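Local coordinates for E2A dna-binding protein (Human adenovirus 5, PDB 2WB0) that binds single-stranded DNA and, by forming multimers, unwinds the template without ATP during the elongation phase of adenovirus strand-displacement replication, at residues A17-Y22 against A43-T48; K120-E125 against I158-A163; F196-A201 against L264-H269; R222-S227 against N293-I298. All blocks are in the same frame, centred on the assembly; numbering follows the deposited sequence.

Overall arrangement
From the N terminus, the chain first closes on itself at contact 1, where the end of helix 7-21 meets helix 40-53 across a 20-residue connection in the all-alpha region. Contact 2 follows in series, about 48 Å away between centres and on the opposite side of the chain's centre; there strands 118-124 and 158-165 pair in the first zinc-binding region. The last two contacts cross along the sequence, since 222-227 falls between 196-201 and 264-269, and 293-298 comes after both. Contact 3 joins the two zinc-binding regions helix to helix, while contact 4 closes the second region on its own zinc ion.

Contact 1: residues A17-Y22 against A43-T48; sequences ALMDKY and AAVCKT
Where helix 7-21 ends, in the all-alpha region of the protein, its last turn and the residue that follows pack on helix 40-53, and Val45 supplies most of the surface from the second helix. Its CG2 lies against the helix end, 4.0 Å from CA of Met19 and 4.1 Å from CG of the same residue, while CG1 approaches the ring of Tyr22 obliquely, 3.9 Å from CD2. The branching at CB suits this place, because one short residue presents two methyls, one to Met19 and one to the Tyr22 ring. With CG1 anti to the backbone N of Val45 (chi1 171°), the methyls spread toward different partners.

Tyr22 is the first residue to leave the helical conformation, and its side chain crosses that of Val45 at about a right angle. The phenol combines an apolar ring for this buried position with a hydroxyl that hydrogen-bonds OD1 of Asn317; Leu313 of helix 300-315 also touches this side chain.

The carbonyl of Tyr22 turns to Thr48, whose CG2 comes within 3.3 Å of Tyr22 O. The threonine hydroxyl bonds back to its own helix, with OG1 2.7 Å from Ala44 O, an oxygen that Thr48 N reaches from the opposite face. One water then donates to Tyr22 O at 2.8 Å and to Thr48 OG1 at 2.9 Å, bridging the two segments on their polar side. Threonine thus offers a methyl to the contact and a hydroxyl to both helix and water. This is helix-end packing within the all-alpha region, with helices 64-83 and 300-315 lying against residues of the same two segments.

Contact 2: residues K120-E125 against I158-A163; sequences KEHVIE and ISNTDA
His122 and Asn160 lie side by side on one face of the sheet, pointing the same way, with the imidazole and amide planes 47° apart. Their nearest polar atoms, His122 ND1 and Asn160 ND2, are 4.0 Å apart and do not bond; ND1 instead hydrogen-bonds OG of Ser187. CG of His122 stands anti to the backbone N (chi1 -176°), which carries the ring out from the backbone on this face, where it meets Ser187 and Phe185, the latter edge-to-face.

The amide of Asn160 turns its nitrogen to the next residue on the same face, with ND2 3.3 Å from CD1 of Ile124. CG1 of Ile124 lies over the rim of one face of the His122 ring, an apolar branch suited to a flat heterocycle. Beneath these groups runs an antiparallel ladder, the edge pairing of a three-stranded sheet (118-124, 158-165, 185-186) in the first zinc-binding region; its bonds from His122 N to Asn160 O and from Ile158 N to Ile124 O are both 2.6 Å. A beta bulge between Lys120 and His122 shifts the register by one residue, and segment 158-163 turns a corner at Thr161 and Asp162 before Ala163 pairs with Lys120.

The small methyl of Ala163 fits this junction, its CB 3.7 Å from CB of His122. Lys120 packs its CB near that methyl, then bends away until NZ donates to Cys172 O.

Contact 3: residues F196-A201 against L264-H269; sequences FKQIKA and LASVHH
Gln198, on helix 189-206, reaches across to the end of helix 261-268, where its methylenes meet His269 and its amide oxygen meets Ser266. CB rests beside His269, 3.8 Å from CB of that residue. CG comes within 3.3 Å of His269 O, touching a carbonyl at the point where the second helix gives out. From there the chain bends at chi2 (-72°), which turns the amide toward Ser266, and OE1 ends as a close polar pair with the serine, 3.0 Å from Ser266 OG. A long residue with a polar end suits this course: its methylene groups pack against the helix end, and its amide meets a hydroxyl.

The two helical segments run antiparallel, their axes 159° apart and 8.4 Å at closest approach, and they join the two zinc-binding regions. Such closeness depends on small residues: CB of Ala201 and CB of Ala265 touch at 3.5 Å, with no longer side chain to hold the backbones apart.

At the other end His269 is the wedge. CB of Lys197 sits over one face of its imidazole in a CH-pi contact, 3.7 Å from the ring centroid and 18° off the normal, while CB of His268 lies against the rim of the opposite face. The ring is thus held between two aliphatic groups. Beyond CG the lysine runs extended, so that its CD still skirts the ring, 3.9 Å from CE1 of His269, before NZ goes on to a salt bridge with Glu106.

Contact 4: residues R222-S227 against N293-I298; sequences RCECNS and NCDFKI. With ZN (zinc ion), chain C.
The Phe296 ring turns one face to Cys223, whose CA makes a CH-pi contact 4.3 Å from the ring centroid and 24° off the normal; CE1 of the ring lies 3.8 Å from Arg222 O. Helix 64-83 also touches this phenylalanine, an apolar residue suited to bury the flank of a metal site. The other flat groups are the carboxylates of Glu224 and Asp295, their planes 76° apart. OE2 of Glu224 and OD1 of Asp295 approach to 2.8 Å, a like-charge pair probably eased by Lys65, whose NZ forms salt bridges with both oxygens. A water bridges Glu224 OE1 and the backbone N of Asp295.

Beside these groups, the zinc ion is bound by SG of Cys223, Cys225 and Cys294 at 2.3 to 2.4 Å; Cys277 gives the fourth thiolate. Weak N-H...S bonds reach the sulfurs, Glu224 N to Cys294 SG at 3.5 Å among them, and would spread some of the negative charge. Asn226 OD1 accepts from Cys223 N, which ties the residue just before the type I turn, Glu224 to Ser227, to the turn's third residue. The arrangement is a structural four-cysteine zinc site, with ligands drawn from separated parts of the second zinc-binding region.

Contact 1: residues A17-Y22 against A43-T48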
loop_
_atom_site.group_PDB
_atom_site.type_symbol
_atom_site.label_atom_id
_atom_site.label_comp_id
_atom_site.label_asym_id
_atom_site.label_seq_id
_atom_site.Cartn_x
_atom_site.Cartn_y
_atom_site.Cartn_z
ATOM N N ALA A 17 -0.799 -24.309 -15.824
ATOM C CA ALA A 17 -2.174 -24.347 -16.383
ATOM C C ALA A 17 -2.677 -22.911 -16.681
ATOM O O ALA A 17 -3.134 -22.581 -17.779
ATOM C CB ALA A 17 -3.092 -24.999 -15.386
ATOM N N LEU A 18 -2.549 -22.050 -15.666
ATOM C CA LEU A 18 -2.811 -20.626 -15.814
ATOM C C LEU A 18 -2.026 -19.966 -16.895
ATOM O O LEU A 18 -2.569 -19.250 -17.731
ATOM C CB LEU A 18 -2.607 -19.946 -14.425
ATOM C CG LEU A 18 -3.714 -19.620 -13.451
ATOM C CD1 LEU A 18 -5.201 -20.050 -13.665
ATOM C CD2 LEU A 18 -3.283 -19.771 -11.966
ATOM N N MET A 19 -0.722 -20.202 -16.947
ATOM C CA MET A 19 0.126 -19.504 -17.888
ATOM C C MET A 19 -0.159 -20.009 -19.297
ATOM O O MET A 19 0.010 -19.260 -20.284
ATOM C CB MET A 19 1.617 -19.759 -17.565
ATOM C CG MET A 19 2.082 -19.176 -16.201
ATOM S SD MET A 19 3.867 -19.202 -15.963
ATOM C CE MET A 19 4.191 -20.921 -15.585
ATOM N N ASP A 20 -0.547 -21.288 -19.402
ATOM C CA ASP A 20 -0.863 -21.818 -20.743
ATOM C C ASP A 20 -2.176 -21.143 -21.210
ATOM O O ASP A 20 -2.207 -20.534 -22.265
ATOM C CB ASP A 20 -1.041 -23.338 -20.675
ATOM C CG ASP A 20 0.289 -24.088 -20.532
ATOM O OD1 ASP A 20 1.353 -23.566 -20.983
ATOM O OD2 ASP A 20 0.228 -25.201 -19.968
ATOM N N LYS A 21 -3.221 -21.236 -20.382
ATOM C CA LYS A 21 -4.559 -20.716 -20.701
ATOM C C LYS A 21 -4.524 -19.235 -21.072
ATOM O O LYS A 21 -5.220 -18.781 -21.991
ATOM C CB LYS A 21 -5.496 -20.951 -19.526
ATOM C CG LYS A 21 -6.903 -20.313 -19.701
ATOM C CD LYS A 21 -7.836 -20.796 -18.613
ATOM C CE LYS A 21 -9.236 -20.154 -18.720
ATOM N NZ LYS A 21 -9.911 -20.544 -17.502
ATOM N N TYR A 22 -3.689 -18.467 -20.380
ATOM C CA TYR A 22 -3.592 -17.035 -20.643
ATOM C C TYR A 22 -2.448 -16.616 -21.558
ATOM O O TYR A 22 -2.126 -15.424 -21.659
ATOM C CB TYR A 22 -3.700 -16.232 -19.342
ATOM C CG TYR A 22 -5.047 -16.477 -18.674
ATOM C CD1 TYR A 22 -6.200 -15.771 -19.088
ATOM C CD2 TYR A 22 -5.172 -17.413 -17.662
ATOM C CE1 TYR A 22 -7.430 -16.020 -18.481
ATOM C CE2 TYR A 22 -6.357 -17.663 -17.049
ATOM C CZ TYR A 22 -7.488 -16.971 -17.459
ATOM O OH TYR A 22 -8.642 -17.255 -16.792
ATOM N N ALA A 43 1.953 -11.898 -13.004
ATOM C CA ALA A 43 1.414 -10.589 -13.377
ATOM C C ALA A 43 0.936 -10.612 -14.862
ATOM O O ALA A 43 -0.074 -9.988 -15.207
ATOM C CB ALA A 43 2.488 -9.524 -13.183
ATOM N N ALA A 44 1.660 -11.343 -15.715
ATOM C CA ALA A 44 1.277 -11.483 -17.143
ATOM C C ALA A 44 -0.040 -12.267 -17.298
ATOM O O ALA A 44 -0.892 -11.920 -18.130
ATOM C CB ALA A 44 2.405 -12.086 -17.943
ATOM N N VAL A 45 -0.258 -13.268 -16.448
ATOM C CA VAL A 45 -1.575 -13.882 -16.367
ATOM C C VAL A 45 -2.679 -12.834 -16.050
ATOM O O VAL A 45 -3.739 -12.702 -16.761
ATOM C CB VAL A 45 -1.590 -15.015 -15.316
ATOM C CG1 VAL A 45 -2.987 -15.510 -15.073
ATOM C CG2 VAL A 45 -0.649 -16.186 -15.785
ATOM N N CYS A 46 -2.415 -12.045 -15.009
ATOM C CA CYS A 46 -3.428 -11.130 -14.557
ATOM C C CYS A 46 -3.701 -10.062 -15.643
ATOM O O CYS A 46 -4.852 -9.705 -15.881
ATOM C CB CYS A 46 -2.928 -10.494 -13.257
ATOM S SG CYS A 46 -2.877 -11.675 -11.876
ATOM N N LYS A 47 -2.637 -9.515 -16.240
ATOM C CA LYS A 47 -2.770 -8.435 -17.204
ATOM C C LYS A 47 -3.536 -8.967 -18.416
ATOM O O LYS A 47 -4.424 -8.318 -18.972
ATOM C CB LYS A 47 -1.372 -7.954 -17.632
ATOM C CG LYS A 47 -1.356 -6.804 -18.661
ATOM C CD LYS A 47 -2.020 -5.506 -18.101
ATOM C CE LYS A 47 -1.980 -4.247 -19.085
ATOM N NZ LYS A 47 -2.218 -2.925 -18.309
ATOM N N THR A 48 -3.209 -10.190 -18.819
ATOM C CA THR A 48 -3.945 -10.816 -19.907
ATOM C C THR A 48 -5.444 -10.970 -19.575
ATOM O O THR A 48 -6.306 -10.620 -20.421
ATOM C CB THR A 48 -3.273 -12.161 -20.379
ATOM O OG1 THR A 48 -1.899 -11.899 -20.642
ATOM C CG2 THR A 48 -3.870 -12.663 -21.672
HETATM O O HOH W 1 -0.630 -13.388 -22.770
#

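Contact 2: residues K120-E125 against I158-A163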
loop_
_atom_site.group_PDB
_atom_site.type_symbol
_atom_site.label_atom_id
_atom_site.label_comp_id
_atom_site.label_asym_id
_atom_site.label_seq_id
_atom_site.Cartn_x
_atom_site.Cartn_y
_atom_site.Cartn_z
ATOM N N LYS A 120 0.361 19.734 14.725
ATOM C CA LYS A 120 1.564 20.546 14.423
ATOM C C LYS A 120 1.130 21.634 13.438
ATOM O O LYS A 120 0.250 21.415 12.603
ATOM C CB LYS A 120 2.590 19.751 13.609
ATOM C CG LYS A 120 3.539 18.867 14.348
ATOM C CD LYS A 120 4.938 19.480 14.387
ATOM C CE LYS A 120 5.740 18.998 15.582
ATOM N NZ LYS A 120 6.400 17.674 15.270
ATOM N N GLU A 121 1.812 22.772 13.483
ATOM C CA GLU A 121 1.709 23.702 12.366
ATOM C C GLU A 121 2.789 23.371 11.305
ATOM O O GLU A 121 3.938 23.078 11.644
ATOM C CB GLU A 121 1.779 25.133 12.867
ATOM C CG GLU A 121 2.349 26.112 11.854
ATOM C CD GLU A 121 1.865 27.539 12.086
ATOM O OE1 GLU A 121 1.400 27.856 13.233
ATOM O OE2 GLU A 121 1.906 28.309 11.089
ATOM N N HIS A 122 2.418 23.349 10.034
ATOM C CA HIS A 122 3.372 23.012 8.987
ATOM C C HIS A 122 3.368 24.123 7.941
ATOM O O HIS A 122 2.378 24.286 7.243
ATOM C CB HIS A 122 2.969 21.707 8.336
ATOM C CG HIS A 122 3.927 21.226 7.305
ATOM N ND1 HIS A 122 3.524 20.512 6.198
ATOM C CD2 HIS A 122 5.264 21.396 7.174
ATOM C CE1 HIS A 122 4.580 20.183 5.472
ATOM N NE2 HIS A 122 5.647 20.726 6.024
ATOM N N VAL A 123 4.468 24.894 7.853
ATOM C CA VAL A 123 4.545 26.016 6.880
ATOM C C VAL A 123 5.313 25.564 5.647
ATOM O O VAL A 123 6.460 25.126 5.764
ATOM C CB VAL A 123 5.126 27.330 7.488
ATOM C CG1 VAL A 123 4.321 27.789 8.713
ATOM C CG2 VAL A 123 6.567 27.169 7.853
ATOM N N ILE A 124 4.664 25.620 4.482
ATOM C CA ILE A 124 5.260 25.180 3.199
ATOM C C ILE A 124 5.501 26.399 2.280
ATOM O O ILE A 124 4.879 27.450 2.477
ATOM C CB ILE A 124 4.356 24.132 2.444
ATOM C CG1 ILE A 124 3.960 22.956 3.356
ATOM C CG2 ILE A 124 5.078 23.595 1.170
ATOM C CD1 ILE A 124 2.967 21.947 2.736
ATOM N N GLU A 125 6.416 26.260 1.306
ATOM C CA GLU A 125 6.657 27.295 0.272
ATOM C C GLU A 125 6.894 26.730 -1.129
ATOM O O GLU A 125 8.038 26.643 -1.598
ATOM C CB GLU A 125 7.802 28.221 0.688
ATOM C CG GLU A 125 7.410 29.183 1.809
ATOM C CD GLU A 125 8.571 29.649 2.662
ATOM O OE1 GLU A 125 9.725 29.203 2.439
ATOM O OE2 GLU A 125 8.317 30.470 3.567
ATOM N N ILE A 158 2.646 28.772 2.428
ATOM C CA ILE A 158 1.367 28.128 2.813
ATOM C C ILE A 158 1.406 27.725 4.321
ATOM O O ILE A 158 2.406 27.162 4.779
ATOM C CB ILE A 158 1.115 26.837 1.932
ATOM C CG1 ILE A 158 1.404 27.112 0.448
ATOM C CG2 ILE A 158 -0.299 26.287 2.113
ATOM C CD1 ILE A 158 1.677 25.827 -0.402
ATOM N N SER A 159 0.341 28.002 5.076
ATOM C CA SER A 159 0.286 27.629 6.503
ATOM C C SER A 159 -0.679 26.470 6.740
ATOM O O SER A 159 -1.904 26.636 6.666
ATOM C CB SER A 159 -0.114 28.818 7.395
ATOM O OG SER A 159 0.929 29.774 7.511
ATOM N N ASN A 160 -0.150 25.285 7.015
ATOM C CA ASN A 160 -1.029 24.171 7.339
ATOM C C ASN A 160 -1.077 24.069 8.854
ATOM O O ASN A 160 -0.153 23.478 9.450
ATOM C CB ASN A 160 -0.506 22.842 6.748
ATOM C CG ASN A 160 -0.691 22.731 5.245
ATOM O OD1 ASN A 160 -1.629 23.255 4.674
ATOM N ND2 ASN A 160 0.203 21.997 4.608
ATOM N N THR A 161 -2.132 24.582 9.486
ATOM C CA THR A 161 -2.223 24.558 10.958
ATOM C C THR A 161 -2.881 23.284 11.507
ATOM O O THR A 161 -3.116 23.131 12.708
ATOM C CB THR A 161 -3.015 25.781 11.506
ATOM O OG1 THR A 161 -4.356 25.716 11.006
ATOM C CG2 THR A 161 -2.342 27.071 11.076
ATOM N N ASP A 162 -3.181 22.366 10.606
ATOM C CA ASP A 162 -3.845 21.139 10.987
ATOM C C ASP A 162 -3.000 19.893 10.625
ATOM O O ASP A 162 -3.570 18.826 10.349
ATOM C CB ASP A 162 -5.210 21.103 10.289
ATOM C CG ASP A 162 -6.063 19.947 10.738
ATOM O OD1 ASP A 162 -6.027 19.595 11.965
ATOM O OD2 ASP A 162 -6.759 19.387 9.852
ATOM N N ALA A 163 -1.665 20.020 10.630
ATOM C CA ALA A 163 -0.789 18.856 10.389
ATOM C C ALA A 163 -0.728 17.913 11.595
ATOM O O ALA A 163 -1.143 18.276 12.709
ATOM C CB ALA A 163 0.625 19.322 9.993
#

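Contact 3: residues F196-A201 against L264-H269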
loop_
_atom_site.group_PDB
_atom_site.type_symbol
_atom_site.label_atom_id
_atom_site.label_comp_id
_atom_site.label_asym_id
_atom_site.label_seq_id
_atom_site.Cartn_x
_atom_site.Cartn_y
_atom_site.Cartn_z
ATOM N N PHE A 196 -9.309 8.039 5.161
ATOM C CA PHE A 196 -9.619 6.857 5.963
ATOM C C PHE A 196 -11.125 6.564 6.050
ATOM O O PHE A 196 -11.527 5.409 6.052
ATOM C CB PHE A 196 -8.992 6.922 7.364
ATOM C CG PHE A 196 -7.450 6.673 7.375
ATOM C CD1 PHE A 196 -6.926 5.396 7.493
ATOM C CD2 PHE A 196 -6.587 7.733 7.300
ATOM C CE1 PHE A 196 -5.565 5.167 7.542
ATOM C CE2 PHE A 196 -5.170 7.523 7.321
ATOM C CZ PHE A 196 -4.686 6.201 7.448
ATOM N N LYS A 197 -11.944 7.613 6.110
ATOM C CA LYS A 197 -13.400 7.379 6.105
ATOM C C LYS A 197 -13.819 6.754 4.786
ATOM O O LYS A 197 -14.757 5.935 4.739
ATOM C CB LYS A 197 -14.158 8.706 6.304
ATOM C CG LYS A 197 -14.199 9.106 7.814
ATOM C CD LYS A 197 -14.972 10.445 8.003
ATOM C CE LYS A 197 -15.414 10.663 9.456
ATOM N NZ LYS A 197 -15.623 12.120 9.715
ATOM N N GLN A 198 -13.160 7.200 3.711
ATOM C CA GLN A 198 -13.445 6.728 2.348
ATOM C C GLN A 198 -13.157 5.239 2.250
ATOM O O GLN A 198 -13.991 4.509 1.725
ATOM C CB GLN A 198 -12.604 7.502 1.302
ATOM C CG GLN A 198 -13.003 7.248 -0.215
ATOM C CD GLN A 198 -12.624 5.890 -0.749
ATOM O OE1 GLN A 198 -13.275 5.373 -1.704
ATOM N NE2 GLN A 198 -11.506 5.319 -0.225
ATOM N N ILE A 199 -12.008 4.776 2.764
ATOM C CA ILE A 199 -11.695 3.345 2.574
ATOM C C ILE A 199 -12.643 2.481 3.426
ATOM O O ILE A 199 -13.126 1.428 2.969
ATOM C CB ILE A 199 -10.169 3.008 2.818
ATOM C CG1 ILE A 199 -9.903 1.558 2.353
ATOM C CG2 ILE A 199 -9.758 3.199 4.277
ATOM C CD1 ILE A 199 -10.195 1.356 0.809
ATOM N N LYS A 200 -12.912 2.942 4.636
ATOM C CA LYS A 200 -13.832 2.246 5.519
ATOM C C LYS A 200 -15.237 2.155 4.889
ATOM O O LYS A 200 -15.810 1.070 4.814
ATOM C CB LYS A 200 -13.835 2.872 6.879
ATOM C CG LYS A 200 -14.912 2.275 7.808
ATOM C CD LYS A 200 -14.711 2.869 9.231
ATOM C CE LYS A 200 -16.030 2.814 10.009
ATOM N NZ LYS A 200 -16.012 3.704 11.253
ATOM N N ALA A 201 -15.712 3.224 4.270
ATOM C CA ALA A 201 -16.999 3.163 3.560
ATOM C C ALA A 201 -16.989 2.279 2.309
ATOM O O ALA A 201 -18.006 1.673 1.908
ATOM C CB ALA A 201 -17.498 4.644 3.168
ATOM N N LEU A 264 -20.422 6.021 -3.847
ATOM C CA LEU A 264 -20.869 7.000 -2.860
ATOM C C LEU A 264 -19.825 7.180 -1.741
ATOM O O LEU A 264 -19.696 8.280 -1.099
ATOM C CB LEU A 264 -22.199 6.534 -2.236
ATOM C CG LEU A 264 -23.566 7.093 -2.703
ATOM C CD1 LEU A 264 -23.643 8.224 -3.703
ATOM C CD2 LEU A 264 -24.608 6.011 -2.902
ATOM N N ALA A 265 -19.088 6.109 -1.456
ATOM C CA ALA A 265 -17.996 6.271 -0.466
ATOM C C ALA A 265 -17.073 7.419 -0.832
ATOM O O ALA A 265 -16.692 8.232 0.053
ATOM C CB ALA A 265 -17.173 4.947 -0.314
ATOM N N SER A 266 -16.728 7.529 -2.126
ATOM C CA SER A 266 -15.894 8.629 -2.611
ATOM C C SER A 266 -16.656 9.944 -2.677
ATOM O O SER A 266 -16.088 11.020 -2.420
ATOM C CB SER A 266 -15.258 8.316 -3.976
ATOM O OG SER A 266 -14.352 7.188 -3.835
ATOM N N VAL A 267 -17.938 9.870 -3.066
ATOM C CA VAL A 267 -18.735 11.105 -3.081
ATOM C C VAL A 267 -18.803 11.749 -1.682
ATOM O O VAL A 267 -18.512 12.987 -1.509
ATOM C CB VAL A 267 -20.168 10.859 -3.661
ATOM C CG1 VAL A 267 -21.065 12.206 -3.513
ATOM C CG2 VAL A 267 -20.059 10.341 -5.064
ATOM N N HIS A 268 -19.150 10.923 -0.687
ATOM C CA HIS A 268 -19.209 11.388 0.714
ATOM C C HIS A 268 -17.883 11.681 1.333
ATOM O O HIS A 268 -17.790 12.575 2.203
ATOM C CB HIS A 268 -19.901 10.367 1.616
ATOM C CG HIS A 268 -21.297 10.026 1.160
ATOM N ND1 HIS A 268 -21.856 8.782 1.340
ATOM C CD2 HIS A 268 -22.244 10.776 0.540
ATOM C CE1 HIS A 268 -23.094 8.775 0.862
ATOM N NE2 HIS A 268 -23.335 9.956 0.322
ATOM N N HIS A 269 -16.846 10.958 0.906
ATOM C CA HIS A 269 -15.539 11.223 1.462
ATOM C C HIS A 269 -14.514 11.382 0.334
ATOM O O HIS A 269 -13.759 10.476 0.046
ATOM C CB HIS A 269 -15.163 10.040 2.380
ATOM C CG HIS A 269 -16.245 9.695 3.342
ATOM N ND1 HIS A 269 -16.575 10.511 4.422
ATOM C CD2 HIS A 269 -17.092 8.646 3.379
ATOM C CE1 HIS A 269 -17.542 9.928 5.110
ATOM N NE2 HIS A 269 -17.883 8.811 4.493
#

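Contact 4: residues R222-S227 against N293-I298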
loop_
_atom_site.group_PDB
_atom_site.type_symbol
_atom_site.label_atom_id
_atom_site.label_comp_id
_atom_site.label_asym_id
_atom_site.label_seq_id
_atom_site.Cartn_x
_atom_site.Cartn_y
_atom_site.Cartn_z
ATOM N N ARG A 222 5.751 -3.410 1.135
ATOM C CA ARG A 222 6.916 -3.386 0.245
ATOM C C ARG A 222 6.632 -2.692 -1.044
ATOM O O ARG A 222 5.589 -2.915 -1.671
ATOM C CB ARG A 222 7.350 -4.828 -0.118
ATOM C CG ARG A 222 7.461 -5.711 1.144
ATOM C CD ARG A 222 8.108 -7.088 0.858
ATOM N NE ARG A 222 7.455 -7.948 -0.134
ATOM C CZ ARG A 222 6.942 -9.151 0.115
ATOM N NH1 ARG A 222 6.807 -9.629 1.386
ATOM N NH2 ARG A 222 6.446 -9.846 -0.928
ATOM N N CYS A 223 7.550 -1.830 -1.437
ATOM C CA CYS A 223 7.508 -1.243 -2.761
ATOM C C CYS A 223 8.603 -2.031 -3.545
ATOM O O CYS A 223 8.952 -3.118 -3.147
ATOM C CB CYS A 223 7.733 0.257 -2.734
ATOM S SG CYS A 223 9.388 0.709 -2.103
ATOM N N GLU A 224 9.119 -1.515 -4.653
ATOM C CA GLU A 224 10.184 -2.219 -5.392
ATOM C C GLU A 224 11.457 -2.223 -4.600
ATOM O O GLU A 224 12.204 -3.215 -4.622
ATOM C CB GLU A 224 10.461 -1.469 -6.697
ATOM C CG GLU A 224 9.229 -1.481 -7.581
ATOM C CD GLU A 224 9.432 -0.785 -8.972
ATOM O OE1 GLU A 224 10.601 -0.763 -9.489
ATOM O OE2 GLU A 224 8.401 -0.249 -9.508
ATOM N N CYS A 225 11.688 -1.128 -3.840
ATOM C CA CYS A 225 12.945 -0.974 -3.129
ATOM C C CYS A 225 13.221 -2.050 -2.086
ATOM O O CYS A 225 14.382 -2.409 -1.902
ATOM C CB CYS A 225 13.056 0.429 -2.466
ATOM S SG CYS A 225 12.688 1.807 -3.619
ATOM N N ASN A 226 12.198 -2.502 -1.342
ATOM C CA ASN A 226 12.396 -3.584 -0.403
ATOM C C ASN A 226 11.556 -4.798 -0.743
ATOM O O ASN A 226 11.064 -5.477 0.168
ATOM C CB ASN A 226 12.092 -3.128 1.053
ATOM C CG ASN A 226 10.685 -2.526 1.199
ATOM O OD1 ASN A 226 9.992 -2.251 0.228
ATOM N ND2 ASN A 226 10.310 -2.271 2.426
ATOM N N SER A 227 11.341 -5.048 -2.013
ATOM C CA SER A 227 10.510 -6.234 -2.355
ATOM C C SER A 227 11.250 -7.536 -1.990
ATOM O O SER A 227 10.586 -8.543 -1.686
ATOM C CB SER A 227 10.026 -6.283 -3.815
ATOM O OG SER A 227 11.181 -6.208 -4.617
ATOM N N ASN A 293 14.685 4.678 -5.030
ATOM C CA ASN A 293 13.297 5.145 -5.066
ATOM C C ASN A 293 12.645 4.481 -6.266
ATOM O O ASN A 293 13.346 4.067 -7.177
ATOM C CB ASN A 293 13.152 6.656 -5.160
ATOM C CG ASN A 293 13.608 7.208 -6.496
ATOM O OD1 ASN A 293 14.779 7.545 -6.671
ATOM N ND2 ASN A 293 12.688 7.326 -7.430
ATOM N N CYS A 294 11.333 4.265 -6.222
ATOM C CA CYS A 294 10.732 3.555 -7.324
ATOM C C CYS A 294 9.408 4.237 -7.670
ATOM O O CYS A 294 8.991 5.111 -6.922
ATOM C CB CYS A 294 10.582 2.118 -6.968
ATOM S SG CYS A 294 9.309 1.854 -5.658
ATOM N N ASP A 295 8.737 3.793 -8.730
ATOM C CA ASP A 295 7.505 4.440 -9.171
ATOM C C ASP A 295 6.230 3.694 -8.624
ATOM O O ASP A 295 5.111 3.892 -9.132
ATOM C CB ASP A 295 7.497 4.498 -10.712
ATOM C CG ASP A 295 7.564 3.077 -11.389
ATOM O OD1 ASP A 295 7.329 2.012 -10.710
ATOM O OD2 ASP A 295 7.832 2.993 -12.637
ATOM N N PHE A 296 6.388 2.852 -7.586
ATOM C CA PHE A 296 5.222 2.179 -7.019
ATOM C C PHE A 296 4.101 3.192 -6.694
ATOM O O PHE A 296 4.353 4.221 -6.027
ATOM C CB PHE A 296 5.707 1.445 -5.762
ATOM C CG PHE A 296 4.642 0.587 -5.056
ATOM C CD1 PHE A 296 4.561 -0.791 -5.297
ATOM C CD2 PHE A 296 3.815 1.151 -4.085
ATOM C CE1 PHE A 296 3.567 -1.588 -4.620
ATOM C CE2 PHE A 296 2.814 0.356 -3.339
ATOM C CZ PHE A 296 2.677 -0.988 -3.614
ATOM N N LYS A 297 2.850 2.934 -7.085
ATOM C CA LYS A 297 1.762 3.910 -6.764
ATOM C C LYS A 297 0.411 3.217 -6.910
ATOM O O LYS A 297 0.032 2.745 -8.004
ATOM C CB LYS A 297 1.776 5.183 -7.615
ATOM C CG LYS A 297 0.762 6.301 -7.204
ATOM C CD LYS A 297 0.579 7.335 -8.350
ATOM C CE LYS A 297 0.155 8.741 -7.845
ATOM N NZ LYS A 297 -0.795 9.567 -8.784
ATOM N N ILE A 298 -0.281 3.103 -5.790
ATOM C CA ILE A 298 -1.600 2.448 -5.808
ATOM C C ILE A 298 -2.459 2.993 -4.702
ATOM O O ILE A 298 -1.987 3.129 -3.562
ATOM C CB ILE A 298 -1.498 0.905 -5.739
ATOM C CG1 ILE A 298 -2.903 0.259 -5.801
ATOM C CG2 ILE A 298 -0.628 0.459 -4.463
ATOM C CD1 ILE A 298 -2.798 -1.237 -6.370
HETATM ZN ZN ZN C . 10.377 2.223 -3.639
HETATM O O HOH W 2 10.608 2.262 -10.353
HETATM O O HOH W 3 13.207 1.471 -9.353
#